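Local structure of phosphoribosylformylglycinamidine synthase 2 (Thermus thermophilus, 3VIU) at residues A[427-435]-A[470-478]; A[478-489]-A[536-547]. The protein belongs to the AIR synthase-related (PurM-like) family, carries two pairs of related N- and C-terminal domains, and binds adenosine-5'-diphosphate and magnesium. All coordinates share one frame; numbering follows the deposited sequence.

Contact 1 of 2, residues A[427-435]-A[470-478]. With MG (magnesium ion), chain D.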
loop_
_atom_site.group_PDB
_atom_site.type_symbol
_atom_site.label_atom_id
_atom_site.label_comp_id
_atom_site.label_asym_id
_atom_site.label_seq_id
_atom_site.Cartn_x
_atom_site.Cartn_y
_atom_site.Cartn_z
ATOM N N GLY A 427 -0.371 -19.054 10.961
ATOM C CA GLY A 427 -0.203 -19.970 9.844
ATOM C C GLY A 427 -0.061 -19.191 8.544
ATOM O O GLY A 427 -1.021 -18.582 8.071
ATOM N N LYS A 428 1.135 -19.213 7.964
ATOM C CA LYS A 428 1.413 -18.478 6.737
ATOM C C LYS A 428 0.425 -18.674 5.583
ATOM O O LYS A 428 0.341 -19.750 4.986
ATOM C CB LYS A 428 2.837 -18.796 6.258
ATOM C CG LYS A 428 3.184 -18.206 4.898
ATOM C CD LYS A 428 4.669 -18.333 4.570
ATOM C CE LYS A 428 5.450 -17.100 5.007
ATOM N NZ LYS A 428 5.320 -16.835 6.463
ATOM N N GLY A 429 -0.323 -17.618 5.279
ATOM C CA GLY A 429 -1.272 -17.650 4.179
ATOM C C GLY A 429 -0.753 -16.653 3.158
ATOM O O GLY A 429 0.151 -15.882 3.476
ATOM N N ASP A 430 -1.297 -16.653 1.944
ATOM C CA ASP A 430 -0.839 -15.718 0.907
ATOM C C ASP A 430 -1.185 -14.261 1.217
ATOM O O ASP A 430 -0.646 -13.339 0.616
ATOM C CB ASP A 430 -1.414 -16.113 -0.455
ATOM C CG ASP A 430 -0.616 -17.210 -1.122
ATOM O OD1 ASP A 430 0.457 -16.907 -1.678
ATOM O OD2 ASP A 430 -1.048 -18.376 -1.080
ATOM N N ALA A 431 -2.098 -14.053 2.152
ATOM C CA ALA A 431 -2.467 -12.701 2.543
ATOM C C ALA A 431 -2.510 -12.708 4.056
ATOM O O ALA A 431 -2.760 -13.745 4.654
ATOM C CB ALA A 431 -3.836 -12.327 1.976
ATOM N N ALA A 432 -2.243 -11.568 4.677
ATOM C CA ALA A 432 -2.291 -11.490 6.127
ATOM C C ALA A 432 -3.758 -11.588 6.514
ATOM O O ALA A 432 -4.617 -10.989 5.866
ATOM C CB ALA A 432 -1.711 -10.175 6.599
ATOM N N VAL A 433 -4.048 -12.352 7.556
ATOM C CA VAL A 433 -5.426 -12.530 8.016
ATOM C C VAL A 433 -5.568 -12.121 9.474
ATOM O O VAL A 433 -5.080 -12.812 10.361
ATOM C CB VAL A 433 -5.877 -14.007 7.876
ATOM C CG1 VAL A 433 -7.256 -14.201 8.492
ATOM C CG2 VAL A 433 -5.896 -14.402 6.408
ATOM N N LEU A 434 -6.238 -10.998 9.711
ATOM C CA LEU A 434 -6.454 -10.499 11.066
ATOM C C LEU A 434 -7.825 -10.938 11.578
ATOM O O LEU A 434 -8.856 -10.558 11.023
ATOM C CB LEU A 434 -6.375 -8.967 11.104
ATOM C CG LEU A 434 -5.054 -8.239 10.844
ATOM C CD1 LEU A 434 -3.983 -8.778 11.773
ATOM C CD2 LEU A 434 -4.638 -8.396 9.395
ATOM N N TRP A 435 -7.829 -11.734 12.643
ATOM C CA TRP A 435 -9.066 -12.222 13.236
ATOM C C TRP A 435 -9.664 -11.209 14.203
ATOM O O TRP A 435 -8.972 -10.660 15.055
ATOM C CB TRP A 435 -8.803 -13.548 13.959
ATOM C CG TRP A 435 -9.907 -14.013 14.879
ATOM C CD1 TRP A 435 -11.253 -14.005 14.625
ATOM C CD2 TRP A 435 -9.746 -14.638 16.158
ATOM N NE1 TRP A 435 -11.937 -14.594 15.664
ATOM C CE2 TRP A 435 -11.038 -14.992 16.617
ATOM C CE3 TRP A 435 -8.636 -14.938 16.959
ATOM C CZ2 TRP A 435 -11.249 -15.631 17.842
ATOM C CZ3 TRP A 435 -8.848 -15.575 18.182
ATOM C CH2 TRP A 435 -10.146 -15.912 18.609
ATOM N N CYS A 470 -5.641 -9.246 -5.395
ATOM C CA CYS A 470 -6.954 -9.853 -5.222
ATOM C C CYS A 470 -6.847 -11.376 -5.154
ATOM O O CYS A 470 -7.582 -12.017 -4.404
ATOM C CB CYS A 470 -7.878 -9.455 -6.366
ATOM S SG CYS A 470 -8.366 -7.738 -6.319
ATOM N N ARG A 471 -5.924 -11.946 -5.932
ATOM C CA ARG A 471 -5.731 -13.387 -5.950
ATOM C C ARG A 471 -5.228 -13.857 -4.589
ATOM O O ARG A 471 -5.688 -14.871 -4.062
ATOM C CB ARG A 471 -4.722 -13.787 -7.038
ATOM C CG ARG A 471 -4.652 -15.297 -7.301
ATOM C CD ARG A 471 -3.542 -15.648 -8.269
ATOM N NE ARG A 471 -3.585 -14.799 -9.456
ATOM C CZ ARG A 471 -2.579 -14.030 -9.865
ATOM N NH1 ARG A 471 -2.722 -13.295 -10.954
ATOM N NH2 ARG A 471 -1.431 -13.996 -9.189
ATOM N N ASN A 472 -4.290 -13.106 -4.018
ATOM C CA ASN A 472 -3.727 -13.461 -2.724
ATOM C C ASN A 472 -4.750 -13.486 -1.602
ATOM O O ASN A 472 -4.670 -14.329 -0.701
ATOM C CB ASN A 472 -2.587 -12.520 -2.365
ATOM C CG ASN A 472 -1.325 -12.840 -3.129
ATOM O OD1 ASN A 472 -0.914 -13.999 -3.188
ATOM N ND2 ASN A 472 -0.700 -11.821 -3.718
ATOM N N VAL A 473 -5.709 -12.564 -1.658
ATOM C CA VAL A 473 -6.760 -12.501 -0.653
ATOM C C VAL A 473 -7.748 -13.636 -0.909
ATOM O O VAL A 473 -8.205 -14.289 0.022
ATOM C CB VAL A 473 -7.487 -11.142 -0.704
ATOM C CG1 VAL A 473 -8.824 -11.224 0.015
ATOM C CG2 VAL A 473 -6.614 -10.079 -0.065
ATOM N N SER A 474 -8.059 -13.878 -2.176
ATOM C CA SER A 474 -8.981 -14.947 -2.547
ATOM C C SER A 474 -8.422 -16.295 -2.137
ATOM O O SER A 474 -9.160 -17.193 -1.749
ATOM C CB SER A 474 -9.206 -14.957 -4.062
ATOM O OG SER A 474 -9.804 -13.750 -4.477
ATOM N N VAL A 475 -7.105 -16.419 -2.247
ATOM C CA VAL A 475 -6.396 -17.646 -1.921
ATOM C C VAL A 475 -6.478 -18.051 -0.446
ATOM O O VAL A 475 -6.350 -19.236 -0.129
ATOM C CB VAL A 475 -4.925 -17.529 -2.376
ATOM C CG1 VAL A 475 -4.059 -18.542 -1.669
ATOM C CG2 VAL A 475 -4.855 -17.739 -3.876
ATOM N N VAL A 476 -6.668 -17.097 0.463
ATOM C CA VAL A 476 -6.790 -17.489 1.866
ATOM C C VAL A 476 -8.268 -17.654 2.191
ATOM O O VAL A 476 -8.641 -17.949 3.323
ATOM C CB VAL A 476 -6.111 -16.480 2.861
ATOM C CG1 VAL A 476 -4.607 -16.451 2.609
ATOM C CG2 VAL A 476 -6.723 -15.084 2.743
ATOM N N GLY A 477 -9.106 -17.462 1.176
ATOM C CA GLY A 477 -10.537 -17.644 1.346
ATOM C C GLY A 477 -11.394 -16.413 1.535
ATOM O O GLY A 477 -12.568 -16.520 1.868
ATOM N N ALA A 478 -10.832 -15.239 1.315
ATOM C CA ALA A 478 -11.609 -14.022 1.501
ATOM C C ALA A 478 -12.000 -13.354 0.179
ATOM O O ALA A 478 -11.319 -13.513 -0.834
ATOM C CB ALA A 478 -10.822 -13.053 2.374
HETATM MG MG MG D . 1.352 -15.222 -3.401
HETATM O O HOH W 1 1.642 -13.738 -1.147
HETATM O O HOH W 2 1.287 -14.147 -5.634
HETATM O O HOH W 3 2.726 -17.038 -4.530
#

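Contact 2 of 2, residues A[478-489]-A[536-547]. With ADP (adenosine-5'-diphosphate), chain B.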
loop_
_atom_site.group_PDB
_atom_site.type_symbol
_atom_site.label_atom_id
_atom_site.label_comp_id
_atom_site.label_asym_id
_atom_site.label_seq_id
_atom_site.Cartn_x
_atom_site.Cartn_y
_atom_site.Cartn_z
ATOM N N ALA A 478 -10.832 -15.239 1.315
ATOM C CA ALA A 478 -11.609 -14.022 1.501
ATOM C C ALA A 478 -12.000 -13.354 0.179
ATOM O O ALA A 478 -11.319 -13.513 -0.834
ATOM C CB ALA A 478 -10.822 -13.053 2.374
ATOM N N LYS A 479 -13.101 -12.609 0.196
ATOM C CA LYS A 479 -13.555 -11.914 -0.999
ATOM C C LYS A 479 -13.095 -10.459 -1.052
ATOM O O LYS A 479 -13.381 -9.670 -0.144
ATOM C CB LYS A 479 -15.080 -11.943 -1.114
ATOM C CG LYS A 479 -15.590 -11.183 -2.340
ATOM C CD LYS A 479 -17.080 -11.364 -2.535
ATOM C CE LYS A 479 -17.584 -10.570 -3.731
ATOM N NZ LYS A 479 -19.068 -10.712 -3.894
ATOM N N PRO A 480 -12.395 -10.085 -2.135
ATOM C CA PRO A 480 -11.875 -8.732 -2.360
ATOM C C PRO A 480 -12.993 -7.706 -2.233
ATOM O O PRO A 480 -13.983 -7.776 -2.955
ATOM C CB PRO A 480 -11.341 -8.805 -3.790
ATOM C CG PRO A 480 -10.984 -10.238 -3.955
ATOM C CD PRO A 480 -12.136 -10.938 -3.310
ATOM N N LEU A 481 -12.842 -6.755 -1.322
ATOM C CA LEU A 481 -13.873 -5.740 -1.139
ATOM C C LEU A 481 -13.542 -4.438 -1.856
ATOM O O LEU A 481 -14.426 -3.776 -2.377
ATOM C CB LEU A 481 -14.087 -5.467 0.352
ATOM C CG LEU A 481 -14.561 -6.673 1.160
ATOM C CD1 LEU A 481 -14.626 -6.296 2.624
ATOM C CD2 LEU A 481 -15.920 -7.132 0.657
ATOM N N ALA A 482 -12.264 -4.077 -1.876
ATOM C CA ALA A 482 -11.820 -2.854 -2.535
ATOM C C ALA A 482 -10.310 -2.787 -2.469
ATOM O O ALA A 482 -9.678 -3.617 -1.825
ATOM C CB ALA A 482 -12.417 -1.631 -1.851
ATOM N N TYR A 483 -9.725 -1.801 -3.132
ATOM C CA TYR A 483 -8.286 -1.672 -3.081
ATOM C C TYR A 483 -7.846 -0.238 -2.856
ATOM O O TYR A 483 -8.653 0.682 -2.870
ATOM C CB TYR A 483 -7.641 -2.214 -4.355
ATOM C CG TYR A 483 -7.795 -1.334 -5.566
ATOM C CD1 TYR A 483 -8.925 -1.419 -6.381
ATOM C CD2 TYR A 483 -6.801 -0.417 -5.904
ATOM C CE1 TYR A 483 -9.057 -0.615 -7.504
ATOM C CE2 TYR A 483 -6.922 0.392 -7.022
ATOM C CZ TYR A 483 -8.051 0.292 -7.817
ATOM O OH TYR A 483 -8.176 1.121 -8.899
ATOM N N THR A 484 -6.549 -0.079 -2.632
ATOM C CA THR A 484 -5.919 1.213 -2.415
ATOM C C THR A 484 -4.678 1.135 -3.311
ATOM O O THR A 484 -4.019 0.090 -3.370
ATOM C CB THR A 484 -5.508 1.374 -0.928
ATOM O OG1 THR A 484 -4.986 2.690 -0.705
ATOM C CG2 THR A 484 -4.455 0.334 -0.551
ATOM N N ASP A 485 -4.371 2.210 -4.030
ATOM C CA ASP A 485 -3.214 2.191 -4.912
ATOM C C ASP A 485 -2.221 3.300 -4.628
ATOM O O ASP A 485 -2.566 4.486 -4.648
ATOM C CB ASP A 485 -3.651 2.288 -6.373
ATOM C CG ASP A 485 -4.338 3.599 -6.685
ATOM O OD1 ASP A 485 -3.904 4.304 -7.622
ATOM O OD2 ASP A 485 -5.322 3.925 -5.990
ATOM N N GLY A 486 -0.984 2.903 -4.349
ATOM C CA GLY A 486 0.060 3.867 -4.100
ATOM C C GLY A 486 0.852 3.974 -5.387
ATOM O O GLY A 486 1.662 3.105 -5.692
ATOM N N LEU A 487 0.607 5.025 -6.162
ATOM C CA LEU A 487 1.330 5.207 -7.412
ATOM C C LEU A 487 2.666 5.905 -7.167
ATOM O O LEU A 487 2.739 6.877 -6.416
ATOM C CB LEU A 487 0.492 6.032 -8.394
ATOM C CG LEU A 487 -0.930 5.529 -8.687
ATOM C CD1 LEU A 487 -1.547 6.397 -9.773
ATOM C CD2 LEU A 487 -0.910 4.061 -9.119
ATOM N N ASN A 488 3.716 5.393 -7.801
ATOM C CA ASN A 488 5.065 5.956 -7.704
ATOM C C ASN A 488 5.644 5.930 -9.113
ATOM O O ASN A 488 5.784 4.865 -9.710
ATOM C CB ASN A 488 5.930 5.105 -6.784
ATOM C CG ASN A 488 5.311 4.918 -5.414
ATOM O OD1 ASN A 488 5.512 5.724 -4.514
ATOM N ND2 ASN A 488 4.534 3.857 -5.261
ATOM N N LEU A 489 5.963 7.102 -9.645
ATOM C CA LEU A 489 6.508 7.214 -10.988
ATOM C C LEU A 489 7.522 8.342 -11.108
ATOM O O LEU A 489 7.798 9.065 -10.142
ATOM C CB LEU A 489 5.385 7.446 -11.999
ATOM C CG LEU A 489 4.421 6.274 -12.202
ATOM C CD1 LEU A 489 3.100 6.602 -11.522
ATOM C CD2 LEU A 489 4.210 6.004 -13.686
ATOM N N PRO A 536 11.019 2.184 -12.212
ATOM C CA PRO A 536 10.030 1.391 -12.945
ATOM C C PRO A 536 8.672 1.891 -12.476
ATOM O O PRO A 536 8.512 2.199 -11.305
ATOM C CB PRO A 536 10.297 -0.030 -12.453
ATOM C CG PRO A 536 11.773 -0.017 -12.214
ATOM C CD PRO A 536 11.973 1.313 -11.503
ATOM N N PRO A 537 7.691 2.012 -13.380
ATOM C CA PRO A 537 6.376 2.486 -12.933
ATOM C C PRO A 537 5.946 1.569 -11.790
ATOM O O PRO A 537 6.018 0.353 -11.912
ATOM C CB PRO A 537 5.512 2.327 -14.178
ATOM C CG PRO A 537 6.490 2.592 -15.281
ATOM C CD PRO A 537 7.710 1.805 -14.836
ATOM N N THR A 538 5.513 2.148 -10.679
ATOM C CA THR A 538 5.150 1.324 -9.542
ATOM C C THR A 538 3.793 1.616 -8.915
ATOM O O THR A 538 3.612 2.612 -8.212
ATOM C CB THR A 538 6.231 1.426 -8.445
ATOM O OG1 THR A 538 7.488 1.010 -8.981
ATOM C CG2 THR A 538 5.892 0.529 -7.274
ATOM N N ALA A 539 2.838 0.733 -9.173
ATOM C CA ALA A 539 1.515 0.869 -8.595
ATOM C C ALA A 539 1.413 -0.206 -7.517
ATOM O O ALA A 539 1.172 -1.379 -7.813
ATOM C CB ALA A 539 0.440 0.663 -9.658
HETATM N N MSE A 540 1.624 0.194 -6.270
HETATM C CA MSE A 540 1.534 -0.737 -5.159
HETATM C C MSE A 540 0.076 -0.840 -4.758
HETATM O O MSE A 540 -0.489 0.068 -4.158
HETATM C CB MSE A 540 2.411 -0.254 -4.011
HETATM C CG MSE A 540 3.882 -0.313 -4.381
HETATM SE SE MSE A 540 5.020 0.848 -3.332
HETATM C CE MSE A 540 6.685 -0.148 -3.504
ATOM N N VAL A 541 -0.528 -1.959 -5.131
ATOM C CA VAL A 541 -1.932 -2.223 -4.878
ATOM C C VAL A 541 -2.192 -2.981 -3.591
ATOM O O VAL A 541 -1.692 -4.085 -3.395
ATOM C CB VAL A 541 -2.537 -3.028 -6.045
ATOM C CG1 VAL A 541 -4.015 -3.312 -5.788
ATOM C CG2 VAL A 541 -2.346 -2.255 -7.349
ATOM N N GLY A 542 -2.987 -2.367 -2.720
ATOM C CA GLY A 542 -3.344 -2.982 -1.461
ATOM C C GLY A 542 -4.804 -3.378 -1.549
ATOM O O GLY A 542 -5.649 -2.569 -1.944
ATOM N N VAL A 543 -5.099 -4.625 -1.202
ATOM C CA VAL A 543 -6.461 -5.121 -1.253
ATOM C C VAL A 543 -6.914 -5.666 0.089
ATOM O O VAL A 543 -6.178 -6.382 0.765
ATOM C CB VAL A 543 -6.616 -6.253 -2.301
ATOM C CG1 VAL A 543 -7.984 -6.926 -2.142
ATOM C CG2 VAL A 543 -6.462 -5.690 -3.705
ATOM N N VAL A 544 -8.138 -5.323 0.467
ATOM C CA VAL A 544 -8.703 -5.799 1.713
ATOM C C VAL A 544 -9.920 -6.651 1.388
ATOM O O VAL A 544 -10.679 -6.342 0.474
ATOM C CB VAL A 544 -9.136 -4.629 2.638
ATOM C CG1 VAL A 544 -9.911 -5.171 3.833
ATOM C CG2 VAL A 544 -7.914 -3.869 3.125
ATOM N N GLY A 545 -10.088 -7.733 2.137
ATOM C CA GLY A 545 -11.228 -8.607 1.944
ATOM C C GLY A 545 -11.633 -9.200 3.279
ATOM O O GLY A 545 -10.932 -9.021 4.271
ATOM N N VAL A 546 -12.758 -9.904 3.318
ATOM C CA VAL A 546 -13.201 -10.511 4.559
ATOM C C VAL A 546 -13.543 -11.973 4.354
ATOM O O VAL A 546 -13.799 -12.407 3.230
ATOM C CB VAL A 546 -14.432 -9.789 5.132
ATOM C CG1 VAL A 546 -15.576 -9.839 4.130
ATOM C CG2 VAL A 546 -14.834 -10.423 6.452
ATOM N N LEU A 547 -13.538 -12.729 5.447
ATOM C CA LEU A 547 -13.850 -14.148 5.395
ATOM C C LEU A 547 -14.211 -14.635 6.793
ATOM O O LEU A 547 -14.133 -13.885 7.759
ATOM C CB LEU A 547 -12.648 -14.941 4.879
ATOM C CG LEU A 547 -11.411 -15.009 5.785
ATOM C CD1 LEU A 547 -10.470 -16.074 5.256
ATOM C CD2 LEU A 547 -10.706 -13.666 5.841
HETATM P PB ADP B . -2.810 12.855 3.137
HETATM O O1B ADP B . -1.957 13.998 2.707
HETATM O O2B ADP B . -1.910 11.523 3.222
HETATM O O3B ADP B . -3.472 13.217 4.645
HETATM P PA ADP B . -3.669 13.150 0.564
HETATM O O1A ADP B . -4.050 14.585 0.446
HETATM O O2A ADP B . -2.083 13.004 0.266
HETATM O O3A ADP B . -4.032 12.609 2.072
HETATM O "O5'" ADP B . -4.458 12.217 -0.520
HETATM C "C5'" ADP B . -5.434 13.012 -1.222
HETATM C "C4'" ADP B . -6.812 12.300 -1.364
HETATM O "O4'" ADP B . -6.965 11.718 -2.699
HETATM C "C3'" ADP B . -7.034 11.130 -0.372
HETATM O "O3'" ADP B . -8.424 11.050 -0.028
HETATM C "C2'" ADP B . -6.547 9.910 -1.155
HETATM O "O2'" ADP B . -7.133 8.694 -0.684
HETATM C "C1'" ADP B . -6.929 10.251 -2.597
HETATM N N9 ADP B . -5.974 9.684 -3.559
HETATM C C8 ADP B . -4.723 10.160 -3.838
HETATM N N7 ADP B . -4.145 9.422 -4.742
HETATM C C5 ADP B . -4.980 8.426 -5.104
HETATM C C6 ADP B . -4.912 7.342 -6.018
HETATM N N6 ADP B . -3.779 7.139 -6.785
HETATM N N1 ADP B . -5.975 6.514 -6.122
HETATM C C2 ADP B . -7.083 6.692 -5.387
HETATM N N3 ADP B . -7.186 7.700 -4.517
HETATM C C4 ADP B . -6.174 8.577 -4.347
#

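Contact 1 of 2, residues A[427-435]-A[470-478]
Asp430 and Asn472 both set CG anti to their own carbonyl carbon (chi1 -82° and -76°), and this brings the carboxylate and the amide to one magnesium ion. The site lies in a PurM-like N-terminal domain, where the loop leading into strand 432-436 packs on the last turns of helix 458-475. Asp430 OD1 and Asn472 OD1 each bind the magnesium at 2.6 Å. The two side chains cross at about a right angle, yet their flat ends are only 18° apart in plane. Waters 2 and 3 and Asp620 also bind the ion. Asn472 ND2 donates to Asp448, which probably fixes the rotation of the amide, with OD1 toward the metal. Water 1 lies 2.9 Å from Asp430 O and makes a weak contact with Asn472 OD1. Arg471, one residue earlier in the helix, forms a salt bridge with Asp620 and so ties a second-shell charge to the site.

Away from the metal the contact is apolar. Ala431 CB rests against the flank of the last helical turn, 3.4 Å from Asn472 O, and also touches Val473 CG2. Val476 spreads its two branches. CG1 lies against the backbone, 3.4 Å from Asp430 N, while CG2 meets Val433 CG2 at 3.8 Å; the two valines lie alongside, pointing opposite ways. No direct hydrogen bond joins the two segments. The helix closes in a Schellman motif, with Gly477 at positive phi and bonds from Gly477 N to Ser474 O and from Ala478 N to Val473 O. Val473 O also accepts from Val476 N, which reaches it from the opposite face of its carbonyl plane to Ala478 N, 3.1 Å away.

Contact 2 of 2, residues A[478-489]-A[536-547]
Tyr483, Val541 and Val543 form the apolar centre of this antiparallel strand pair. Tyr483 CB rests 3.7 Å from Val543 CG2, and ring atom CD2 meets Val541 CG1 at 4.0 Å. With CG between its backbone N and carbonyl carbon (chi1 74°), the ring leans toward Asp485, whose CB sits at the ring edge, in plane. Helix 458-475 covers this face through Ala465 and Ala469. The strands 479-488 and 538-548 are neighbours in the mixed sheet of the PurM-like N-terminal domain.

Farther along the same face, Leu487 CD2 packs on Ala539 CB at 3.7 Å. At the other end of the ladder Leu547 CD2 presses on Ala478 CB, and Leu481 CD1 meets Val546 CG1. A beta bulge between Pro480 and Ala482 shifts the register by one. Both Lys479 N and Leu481 N still find acceptors, Val546 O and Val544 O.

Backbone bonds run the length of the pair. Thr484 and Gly542 bond in both directions; the bond from Gly542 N to Thr484 O is nearly straight (178°). Thr484 CG2 lies over Gly542, 3.6 Å from its CA, while Thr484 OG1 bonds to Ser521. At the polar end Asn488 ND2 makes a weak 3.3 Å bond to Thr538 O and lies 3.6 Å from the selenium of Met540, a selenomethionine. The side chains of Asn488 and Met540 cross at about a right angle. Asn488 OD1 bonds to Asn88, and Thr538 OG1 to Tyr167.

Asp485 turns its carboxylate to the adenine of adenosine-5'-diphosphate. OD1 accepts from N6 at 3.0 Å, and OD2 lies 2.7 Å from N1. N1 of adenine is normally an acceptor, so this approach would be consistent with a shared proton. By facing both N6 and N1, the carboxylate reads the edge of the base.

How the contacts relate
Both contacts are buried in one PurM-like N-terminal domain and reach one mixed sheet, contact 1 through strand 432-436 with helix 458-475 against it, contact 2 as two of its strands. Contact 2 lies nearer the centre of the chain, and contact 1 farther out; their centres are about 14 Å apart. They share Ala478, where helix 458-475 passes into strand 479-488. Leu547 packs on the backbone of Val476 and Gly477, and Pro480 touches Ser474, so the helix end and the strand pair meet directly. Contact 1 works through a metal ion and valine packing, contact 2 through a backbone ladder. Each holds part of a binding site, magnesium in one and adenosine-5'-diphosphate in the other.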